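PDB 4MF7: glutathione S-transferase enzyme with thioredoxin-like domain from Bradyrhizobium sp., which probably catalyses the conjugation of the thiol of glutathione to electrophilic substrates. Local coordinates for residues Ser28-Pro36 against His78-Leu87; Leu186-Ile196 against Leu230-Gly240. One frame throughout, in Å; residues are numbered along the deposited sequence.

How the contacts relate
Near the N terminus, 28-36 forms a short arm with a weakly bonded turn of helix. Contact 1 lays it on 78-87, closing a loop that holds strand 43-47, helix 53-63 and strand 67-71, the opening beta-alpha-beta unit of the thioredoxin-like domain. The chain then completes that domain and enters the helical one, where contact 2 ties the end of helix 171-190 and the turn after it to helix 232-241, enclosing helices 203-215 and 221-224. The two loops follow in series, neither nested nor crossed. Contact 1 belongs to the thioredoxin-like domain and contact 2 to the helical one; their centres lie about 39 Å apart, on opposite sides of the chain's centre.

Contact 1 (Ser28-Pro36 against His78-Leu87)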
loop_
_atom_site.group_PDB
_atom_site.type_symbol
_atom_site.label_atom_id
_atom_site.label_comp_id
_atom_site.label_asym_id
_atom_site.label_seq_id
_atom_site.Cartn_x
_atom_site.Cartn_y
_atom_site.Cartn_z
ATOM N N SER A 28 -22.588 7.921 -15.575
ATOM C CA SER A 28 -22.525 6.480 -15.320
ATOM C C SER A 28 -21.878 6.137 -13.969
ATOM O O SER A 28 -21.796 4.964 -13.612
ATOM C CB SER A 28 -21.748 5.771 -16.432
ATOM O OG SER A 28 -20.397 6.194 -16.451
ATOM N N PHE A 29 -21.380 7.147 -13.253
ATOM C CA PHE A 29 -20.861 6.967 -11.885
ATOM C C PHE A 29 -21.895 7.410 -10.870
ATOM O O PHE A 29 -22.122 8.614 -10.718
ATOM C CB PHE A 29 -19.565 7.758 -11.713
ATOM C CG PHE A 29 -18.435 7.230 -12.536
ATOM C CD1 PHE A 29 -18.285 7.591 -13.861
ATOM C CD2 PHE A 29 -17.521 6.345 -11.982
ATOM C CE1 PHE A 29 -17.236 7.098 -14.618
ATOM C CE2 PHE A 29 -16.474 5.851 -12.735
ATOM C CZ PHE A 29 -16.330 6.221 -14.057
ATOM N N PRO A 30 -22.526 6.448 -10.162
ATOM C CA PRO A 30 -23.624 6.804 -9.244
ATOM C C PRO A 30 -23.253 7.737 -8.087
ATOM O O PRO A 30 -24.136 8.397 -7.535
ATOM C CB PRO A 30 -24.103 5.449 -8.705
ATOM C CG PRO A 30 -23.661 4.449 -9.716
ATOM C CD PRO A 30 -22.372 4.983 -10.283
ATOM N N ILE A 31 -21.969 7.809 -7.723
ATOM C CA ILE A 31 -21.549 8.752 -6.694
ATOM C C ILE A 31 -21.930 10.202 -7.060
ATOM O O ILE A 31 -22.228 11.023 -6.171
ATOM C CB ILE A 31 -20.023 8.638 -6.357
ATOM C CG1 ILE A 31 -19.729 9.364 -5.036
ATOM C CG2 ILE A 31 -19.150 9.065 -7.525
ATOM C CD1 ILE A 31 -18.330 9.112 -4.487
ATOM N N THR A 32 -21.928 10.502 -8.362
ATOM C CA THR A 32 -22.272 11.858 -8.825
ATOM C C THR A 32 -23.743 12.271 -8.603
ATOM O O THR A 32 -24.056 13.449 -8.745
ATOM C CB THR A 32 -21.919 12.066 -10.305
ATOM O OG1 THR A 32 -22.696 11.180 -11.124
ATOM C CG2 THR A 32 -20.443 11.828 -10.527
ATOM N N LYS A 33 -24.617 11.322 -8.259
ATOM C CA LYS A 33 -26.006 11.625 -7.869
ATOM C C LYS A 33 -26.048 12.296 -6.504
ATOM O O LYS A 33 -26.829 13.216 -6.304
ATOM C CB LYS A 33 -26.860 10.362 -7.884
ATOM C CG LYS A 33 -26.968 9.748 -9.274
ATOM C CD LYS A 33 -27.433 8.303 -9.237
ATOM C CE LYS A 33 -28.904 8.199 -8.884
ATOM N NZ LYS A 33 -29.304 6.778 -8.719
ATOM N N ARG A 34 -25.178 11.866 -5.585
ATOM C CA ARG A 34 -25.065 12.485 -4.259
ATOM C C ARG A 34 -24.084 13.664 -4.156
ATOM O O ARG A 34 -24.314 14.593 -3.368
ATOM C CB ARG A 34 -24.721 11.429 -3.218
ATOM C CG ARG A 34 -24.834 11.942 -1.792
ATOM C CD ARG A 34 -24.783 10.813 -0.783
ATOM N NE ARG A 34 -25.985 9.966 -0.767
ATOM C CZ ARG A 34 -27.004 10.080 0.086
ATOM N NH1 ARG A 34 -27.030 11.045 1.007
ATOM N NH2 ARG A 34 -28.014 9.216 0.019
ATOM N N TRP A 35 -22.980 13.603 -4.910
ATOM C CA TRP A 35 -21.996 14.694 -4.992
ATOM C C TRP A 35 -21.809 15.082 -6.437
ATOM O O TRP A 35 -20.882 14.620 -7.090
ATOM C CB TRP A 35 -20.643 14.301 -4.345
ATOM C CG TRP A 35 -20.758 14.082 -2.874
ATOM C CD1 TRP A 35 -20.702 15.031 -1.901
ATOM C CD2 TRP A 35 -20.972 12.836 -2.207
ATOM N NE1 TRP A 35 -20.862 14.460 -0.674
ATOM C CE2 TRP A 35 -21.045 13.111 -0.832
ATOM C CE3 TRP A 35 -21.114 11.512 -2.642
ATOM C CZ2 TRP A 35 -21.237 12.114 0.120
ATOM C CZ3 TRP A 35 -21.318 10.526 -1.705
ATOM C CH2 TRP A 35 -21.358 10.827 -0.334
ATOM N N PRO A 36 -22.710 15.943 -6.960
ATOM C CA PRO A 36 -22.692 16.255 -8.391
ATOM C C PRO A 36 -21.413 16.953 -8.832
ATOM O O PRO A 36 -20.819 17.698 -8.049
ATOM C CB PRO A 36 -23.916 17.182 -8.571
ATOM C CG PRO A 36 -24.805 16.872 -7.416
ATOM C CD PRO A 36 -23.877 16.540 -6.281
ATOM N N HIS A 78 -22.178 9.208 5.304
ATOM C CA HIS A 78 -22.281 9.355 3.848
ATOM C C HIS A 78 -21.359 8.390 3.093
ATOM O O HIS A 78 -21.662 8.031 1.965
ATOM C CB HIS A 78 -22.071 10.800 3.400
ATOM C CG HIS A 78 -23.266 11.679 3.635
ATOM N ND1 HIS A 78 -23.174 13.051 3.730
ATOM C CD2 HIS A 78 -24.577 11.381 3.810
ATOM C CE1 HIS A 78 -24.375 13.560 3.939
ATOM N NE2 HIS A 78 -25.243 12.568 3.996
ATOM N N GLN A 79 -20.265 7.957 3.732
ATOM C CA GLN A 79 -19.397 6.898 3.172
ATOM C C GLN A 79 -20.070 5.515 3.067
ATOM O O GLN A 79 -19.570 4.640 2.370
ATOM C CB GLN A 79 -18.081 6.782 3.978
ATOM C CG GLN A 79 -18.128 5.884 5.215
ATOM C CD GLN A 79 -18.757 6.552 6.432
ATOM O OE1 GLN A 79 -19.402 7.600 6.329
ATOM N NE2 GLN A 79 -18.567 5.942 7.596
ATOM N N LYS A 80 -21.181 5.320 3.779
ATOM C CA LYS A 80 -21.963 4.075 3.716
ATOM C C LYS A 80 -23.153 4.156 2.763
ATOM O O LYS A 80 -23.924 3.201 2.661
ATOM C CB LYS A 80 -22.498 3.708 5.101
ATOM C CG LYS A 80 -21.454 3.558 6.198
ATOM C CD LYS A 80 -22.156 3.322 7.537
ATOM C CE LYS A 80 -21.279 3.664 8.739
ATOM N NZ LYS A 80 -20.514 2.497 9.250
ATOM N N THR A 81 -23.318 5.280 2.064
ATOM C CA THR A 81 -24.448 5.433 1.145
ATOM C C THR A 81 -24.197 4.581 -0.085
ATOM O O THR A 81 -23.036 4.315 -0.422
ATOM C CB THR A 81 -24.662 6.894 0.713
ATOM O OG1 THR A 81 -23.504 7.372 -0.005
ATOM C CG2 THR A 81 -24.941 7.779 1.941
ATOM N N PRO A 82 -25.267 4.148 -0.775
ATOM C CA PRO A 82 -25.004 3.391 -2.016
ATOM C C PRO A 82 -24.234 4.212 -3.076
ATOM O O PRO A 82 -23.512 3.662 -3.903
ATOM C CB PRO A 82 -26.405 2.996 -2.513
ATOM C CG PRO A 82 -27.386 3.528 -1.518
ATOM C CD PRO A 82 -26.652 3.994 -0.303
ATOM N N GLU A 83 -24.361 5.528 -3.033
ATOM C CA GLU A 83 -23.675 6.367 -4.014
ATOM C C GLU A 83 -22.149 6.356 -3.780
ATOM O O GLU A 83 -21.378 6.188 -4.721
ATOM C CB GLU A 83 -24.241 7.792 -3.976
ATOM C CG GLU A 83 -25.698 7.872 -4.458
ATOM C CD GLU A 83 -26.715 7.448 -3.414
ATOM O OE1 GLU A 83 -27.829 7.064 -3.818
ATOM O OE2 GLU A 83 -26.413 7.503 -2.195
ATOM N N PHE A 84 -21.730 6.511 -2.531
ATOM C CA PHE A 84 -20.292 6.461 -2.248
ATOM C C PHE A 84 -19.737 5.065 -2.510
ATOM O O PHE A 84 -18.707 4.905 -3.180
ATOM C CB PHE A 84 -19.934 6.881 -0.830
ATOM C CG PHE A 84 -18.443 7.014 -0.639
ATOM C CD1 PHE A 84 -17.799 8.153 -1.055
ATOM C CD2 PHE A 84 -17.676 5.969 -0.122
ATOM C CE1 PHE A 84 -16.423 8.292 -0.918
ATOM C CE2 PHE A 84 -16.289 6.090 -0.009
ATOM C CZ PHE A 84 -15.656 7.256 -0.406
ATOM N N LEU A 85 -20.432 4.045 -2.008
ATOM C CA LEU A 85 -19.947 2.657 -2.166
ATOM C C LEU A 85 -19.863 2.227 -3.614
ATOM O O LEU A 85 -19.094 1.319 -3.954
ATOM C CB LEU A 85 -20.822 1.676 -1.373
ATOM C CG LEU A 85 -20.889 1.855 0.137
ATOM C CD1 LEU A 85 -21.984 0.944 0.710
ATOM C CD2 LEU A 85 -19.532 1.579 0.786
ATOM N N SER A 86 -20.623 2.881 -4.487
ATOM C CA SER A 86 -20.555 2.559 -5.922
ATOM C C SER A 86 -19.172 2.879 -6.501
ATOM O O SER A 86 -18.755 2.265 -7.477
ATOM C CB SER A 86 -21.658 3.275 -6.725
ATOM O OG SER A 86 -21.342 4.636 -7.002
ATOM N N LEU A 87 -18.454 3.822 -5.886
ATOM C CA LEU A 87 -17.079 4.132 -6.290
ATOM C C LEU A 87 -16.028 3.350 -5.496
ATOM O O LEU A 87 -15.090 2.785 -6.083
ATOM C CB LEU A 87 -16.810 5.630 -6.152
ATOM C CG LEU A 87 -15.423 6.142 -6.531
ATOM C CD1 LEU A 87 -15.009 5.760 -7.936
ATOM C CD2 LEU A 87 -15.351 7.649 -6.339
HETATM O O HOH W 1 -19.656 5.925 -8.569
HETATM O O HOH W 2 -21.265 14.360 2.456
#
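Pro30 lays its ring beside Ser86, CB lying 3.3 Å from Ser86 OG, where the N-terminal arm meets helix 82-87 of the thioredoxin-like domain. Ile31 follows as a knob in a hole formed by Glu83, Phe84, Ser86 and Leu87. Because its CG1 stands anti to the backbone N (chi1 -165°), CD1 reaches in between Phe84 CD1, at 3.6 Å, and Leu87 CD2; a branched, wholly apolar residue suits this buried place, which Tyr46 and Ile97 of the central sheet also line. A water accepts from Ile31 N and donates to Ser86 OG. Arg34 turns to charge pairing: NE (2.9 Å) and NH2 (3.2 Å) grip the single atom Glu83 OE2 side-on, both from the same face of the carboxylate, while OE2 stays in the guanidinium plane. Thr81 CG2 lies over the centre of one guanidinium face, so methyl and carboxylate together limit its rotation. Thr81 also N-caps the helix, its OG1 accepting from Phe84 N. Trp35 completes the arm, turning its edge to the face of His78 with the planes 77° apart. A water spans the two rings, accepting from Trp35 NE1 at 3.2 Å and lying 2.6 Å from His78 ND1.

Contact 2 (Leu186-Ile196 against Leu230-Gly240); sequences LEARLDGRQWI and LTHVPAWLERG
At the N terminus of helix 232-241, in the all-helical C-terminal domain of this glutathione transferase, the first backbone N-H groups are received by the carboxylate of Glu187, from helix 171-190. Thr231 holds the N-cap position but makes no capping bond with its own side chain. Instead Glu187 OE1 takes Thr231 N (2.8 Å) and His232 N (3.0 Å) from opposite faces of the carboxylate plane, and Glu187 OE2 takes Val233 N at 2.8 Å. All three bonds arrive on the syn side, and the positive end of the helix dipole would favour the anionic form. The carboxylate gets there because the chain bends at chi2 (70°), its CG passing along Leu230 CD2. Replacing Glu187 with an alanine would probably leave these first N-H groups without their acceptor and open a gap beside Leu230. One turn on, Leu190 CD1 sits over the Trp236 indole, 3.8 Å from the centroid of the five-membered ring, a CH-pi contact; leucine suits the place because its two methyls can spread over the apolar indole. Asp191 CA covers the centre of the His232 ring at 3.6 Å. Gly192 then takes the positive phi of the type II turn from Leu190 to Arg193, bringing the chain back so that Gln194 O receives both Arg239 NE (3.0 Å) and Arg239 NH1 (2.8 Å). Trp195 sets its six-membered ring obliquely against Trp236. The helices, 186-190 and 232-240, cross at 76°, and helix 203-215 packs against Trp236 and the 195-196 corner: its Asp205 accepts from Trp236 NE1 and Ile196 N, while Thr208 and Leu209 pack against Trp236.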
loop_
_atom_site.group_PDB
_atom_site.type_symbol
_atom_site.label_atom_id
_atom_site.label_comp_id
_atom_site.label_asym_id
_atom_site.label_seq_id
_atom_site.Cartn_x
_atom_site.Cartn_y
_atom_site.Cartn_z
ATOM N N LEU A 186 11.773 7.173 10.078
ATOM C CA LEU A 186 11.855 8.352 9.239
ATOM C C LEU A 186 13.096 9.190 9.573
ATOM O O LEU A 186 13.777 9.711 8.686
ATOM C CB LEU A 186 10.577 9.190 9.387
ATOM C CG LEU A 186 10.119 10.138 8.300
ATOM C CD1 LEU A 186 10.100 9.505 6.920
ATOM C CD2 LEU A 186 8.715 10.600 8.675
ATOM N N GLU A 187 13.385 9.310 10.860
ATOM C CA GLU A 187 14.555 10.054 11.339
ATOM C C GLU A 187 15.862 9.446 10.744
ATOM O O GLU A 187 16.705 10.170 10.210
ATOM C CB GLU A 187 14.596 9.994 12.871
ATOM C CG GLU A 187 15.726 10.766 13.528
ATOM C CD GLU A 187 15.589 12.275 13.436
ATOM O OE1 GLU A 187 16.495 12.982 13.927
ATOM O OE2 GLU A 187 14.590 12.784 12.902
ATOM N N ALA A 188 15.954 8.131 10.792
ATOM C CA ALA A 188 17.104 7.403 10.233
ATOM C C ALA A 188 17.223 7.616 8.725
ATOM O O ALA A 188 18.326 7.833 8.217
ATOM C CB ALA A 188 17.014 5.911 10.573
ATOM N N ARG A 189 16.095 7.584 8.007
ATOM C CA ARG A 189 16.100 7.835 6.568
ATOM C C ARG A 189 16.514 9.249 6.223
ATOM O O ARG A 189 17.221 9.450 5.256
ATOM C CB ARG A 189 14.710 7.544 5.949
ATOM C CG ARG A 189 14.600 7.801 4.462
ATOM C CD ARG A 189 15.482 6.828 3.674
ATOM N NE ARG A 189 15.428 7.155 2.254
ATOM C CZ ARG A 189 16.122 6.542 1.310
ATOM N NH1 ARG A 189 16.919 5.538 1.635
ATOM N NH2 ARG A 189 16.006 6.921 0.041
ATOM N N LEU A 190 16.059 10.238 7.000
ATOM C CA LEU A 190 16.228 11.635 6.615
ATOM C C LEU A 190 17.571 12.236 7.090
ATOM O O LEU A 190 17.876 13.382 6.802
ATOM C CB LEU A 190 15.034 12.469 7.126
ATOM C CG LEU A 190 13.699 12.267 6.407
ATOM C CD1 LEU A 190 12.548 12.855 7.216
ATOM C CD2 LEU A 190 13.734 12.857 5.005
ATOM N N ASP A 191 18.355 11.457 7.825
ATOM C CA ASP A 191 19.690 11.904 8.229
ATOM C C ASP A 191 20.546 12.040 6.971
ATOM O O ASP A 191 20.858 11.039 6.306
ATOM C CB ASP A 191 20.300 10.897 9.201
ATOM C CG ASP A 191 21.593 11.395 9.846
ATOM O OD1 ASP A 191 22.098 12.481 9.486
ATOM O OD2 ASP A 191 22.084 10.685 10.737
ATOM N N GLY A 192 20.868 13.278 6.635
ATOM C CA GLY A 192 21.663 13.600 5.452
ATOM C C GLY A 192 20.885 13.635 4.163
ATOM O O GLY A 192 21.486 13.533 3.091
ATOM N N ARG A 193 19.552 13.745 4.249
ATOM C CA ARG A 193 18.713 13.850 3.059
ATOM C C ARG A 193 17.776 15.031 3.183
ATOM O O ARG A 193 17.194 15.249 4.244
ATOM C CB ARG A 193 17.875 12.576 2.842
ATOM C CG ARG A 193 18.695 11.345 2.505
ATOM C CD ARG A 193 17.813 10.186 2.086
ATOM N NE ARG A 193 18.602 9.063 1.568
ATOM C CZ ARG A 193 19.132 8.094 2.299
ATOM N NH1 ARG A 193 18.966 8.051 3.610
ATOM N NH2 ARG A 193 19.845 7.142 1.702
ATOM N N GLN A 194 17.603 15.764 2.089
ATOM C CA GLN A 194 16.616 16.826 2.039
ATOM C C GLN A 194 15.187 16.242 2.085
ATOM O O GLN A 194 14.356 16.666 2.889
ATOM C CB GLN A 194 16.779 17.647 0.767
ATOM C CG GLN A 194 15.806 18.807 0.629
ATOM C CD GLN A 194 16.110 19.672 -0.592
ATOM O OE1 GLN A 194 16.835 19.263 -1.496
ATOM N NE2 GLN A 194 15.549 20.865 -0.622
ATOM N N TRP A 195 14.934 15.285 1.202
ATOM C CA TRP A 195 13.627 14.581 1.121
ATOM C C TRP A 195 13.861 13.074 1.353
ATOM O O TRP A 195 14.995 12.639 1.457
ATOM C CB TRP A 195 12.991 14.851 -0.244
ATOM C CG TRP A 195 12.772 16.358 -0.535
ATOM C CD1 TRP A 195 13.406 17.112 -1.501
ATOM C CD2 TRP A 195 11.885 17.260 0.152
ATOM N NE1 TRP A 195 12.940 18.419 -1.458
ATOM C CE2 TRP A 195 12.026 18.531 -0.443
ATOM C CE3 TRP A 195 11.000 17.117 1.226
ATOM C CZ2 TRP A 195 11.306 19.643 -0.006
ATOM C CZ3 TRP A 195 10.282 18.234 1.652
ATOM C CH2 TRP A 195 10.438 19.470 1.027
ATOM N N ILE A 196 12.787 12.282 1.431
ATOM C CA ILE A 196 12.925 10.857 1.645
ATOM C C ILE A 196 13.819 10.248 0.546
ATOM O O ILE A 196 14.618 9.371 0.835
ATOM C CB ILE A 196 11.538 10.178 1.730
ATOM C CG1 ILE A 196 10.898 10.543 3.082
ATOM C CG2 ILE A 196 11.631 8.671 1.534
ATOM C CD1 ILE A 196 9.420 10.270 3.142
ATOM N N LEU A 230 14.029 14.831 18.243
ATOM C CA LEU A 230 14.492 14.522 16.888
ATOM C C LEU A 230 15.223 15.699 16.227
ATOM O O LEU A 230 15.176 16.850 16.703
ATOM C CB LEU A 230 13.299 14.066 16.016
ATOM C CG LEU A 230 12.516 12.882 16.562
ATOM C CD1 LEU A 230 11.191 12.814 15.782
ATOM C CD2 LEU A 230 13.296 11.580 16.457
ATOM N N THR A 231 15.896 15.416 15.121
ATOM C CA THR A 231 16.582 16.468 14.361
ATOM C C THR A 231 16.111 16.543 12.908
ATOM O O THR A 231 15.729 17.610 12.408
ATOM C CB THR A 231 18.111 16.276 14.408
ATOM O OG1 THR A 231 18.515 16.103 15.772
ATOM C CG2 THR A 231 18.834 17.472 13.796
ATOM N N HIS A 232 16.111 15.404 12.255
ATOM C CA HIS A 232 15.902 15.335 10.812
ATOM C C HIS A 232 14.427 15.398 10.430
ATOM O O HIS A 232 14.100 16.059 9.474
ATOM C CB HIS A 232 16.603 14.093 10.257
ATOM C CG HIS A 232 18.026 14.004 10.720
ATOM N ND1 HIS A 232 18.954 14.974 10.420
ATOM C CD2 HIS A 232 18.649 13.115 11.528
ATOM C CE1 HIS A 232 20.103 14.672 11.002
ATOM N NE2 HIS A 232 19.945 13.552 11.682
ATOM N N VAL A 233 13.565 14.720 11.178
ATOM C CA VAL A 233 12.107 14.814 10.895
ATOM C C VAL A 233 11.576 16.256 11.037
ATOM O O VAL A 233 10.900 16.757 10.122
ATOM C CB VAL A 233 11.280 13.794 11.696
ATOM C CG1 VAL A 233 9.809 13.921 11.363
ATOM C CG2 VAL A 233 11.713 12.365 11.371
ATOM N N PRO A 234 11.906 16.954 12.144
ATOM C CA PRO A 234 11.432 18.348 12.293
ATOM C C PRO A 234 11.847 19.272 11.151
ATOM O O PRO A 234 11.038 20.064 10.659
ATOM C CB PRO A 234 12.042 18.787 13.640
ATOM C CG PRO A 234 12.205 17.539 14.400
ATOM C CD PRO A 234 12.508 16.452 13.387
ATOM N N ALA A 235 13.092 19.146 10.700
ATOM C CA ALA A 235 13.595 19.966 9.602
ATOM C C ALA A 235 12.901 19.634 8.271
ATOM O O ALA A 235 12.494 20.512 7.536
ATOM C CB ALA A 235 15.098 19.793 9.477
ATOM N N TRP A 236 12.747 18.350 7.985
ATOM C CA TRP A 236 12.034 17.926 6.798
ATOM C C TRP A 236 10.553 18.386 6.849
ATOM O O TRP A 236 10.022 18.858 5.851
ATOM C CB TRP A 236 12.140 16.404 6.667
ATOM C CG TRP A 236 11.176 15.730 5.767
ATOM C CD1 TRP A 236 11.312 15.481 4.449
ATOM C CD2 TRP A 236 9.957 15.066 6.188
ATOM N NE1 TRP A 236 10.231 14.734 3.987
ATOM C CE2 TRP A 236 9.387 14.483 5.043
ATOM C CE3 TRP A 236 9.284 14.965 7.420
ATOM C CZ2 TRP A 236 8.171 13.775 5.084
ATOM C CZ3 TRP A 236 8.079 14.234 7.474
ATOM C CH2 TRP A 236 7.537 13.674 6.294
ATOM N N LEU A 237 9.913 18.258 8.006
ATOM C CA LEU A 237 8.505 18.683 8.130
ATOM C C LEU A 237 8.390 20.172 7.810
ATOM O O LEU A 237 7.481 20.593 7.099
ATOM C CB LEU A 237 7.944 18.380 9.507
ATOM C CG LEU A 237 6.447 18.746 9.737
ATOM C CD1 LEU A 237 5.509 17.992 8.775
ATOM C CD2 LEU A 237 6.054 18.477 11.191
ATOM N N GLU A 238 9.326 20.964 8.345
ATOM C CA GLU A 238 9.406 22.404 8.066
ATOM C C GLU A 238 9.575 22.692 6.587
ATOM O O GLU A 238 8.891 23.550 6.044
ATOM C CB GLU A 238 10.613 23.041 8.801
ATOM C CG GLU A 238 10.296 23.952 9.966
ATOM C CD GLU A 238 11.346 25.042 10.136
ATOM O OE1 GLU A 238 11.018 26.089 10.715
ATOM O OE2 GLU A 238 12.498 24.871 9.679
ATOM N N ARG A 239 10.459 21.961 5.920
ATOM C CA ARG A 239 10.650 22.125 4.478
ATOM C C ARG A 239 9.346 21.819 3.726
ATOM O O ARG A 239 8.951 22.537 2.813
ATOM C CB ARG A 239 11.758 21.223 3.945
ATOM C CG ARG A 239 13.172 21.615 4.356
ATOM C CD ARG A 239 14.209 20.850 3.555
ATOM N NE ARG A 239 14.386 19.466 3.993
ATOM C CZ ARG A 239 15.071 19.091 5.072
ATOM N NH1 ARG A 239 15.173 17.804 5.365
ATOM N NH2 ARG A 239 15.664 19.991 5.865
ATOM N N GLY A 240 8.667 20.756 4.135
ATOM C CA GLY A 240 7.450 20.332 3.439
ATOM C C GLY A 240 6.325 21.321 3.650
ATOM O O GLY A 240 5.615 21.685 2.696
#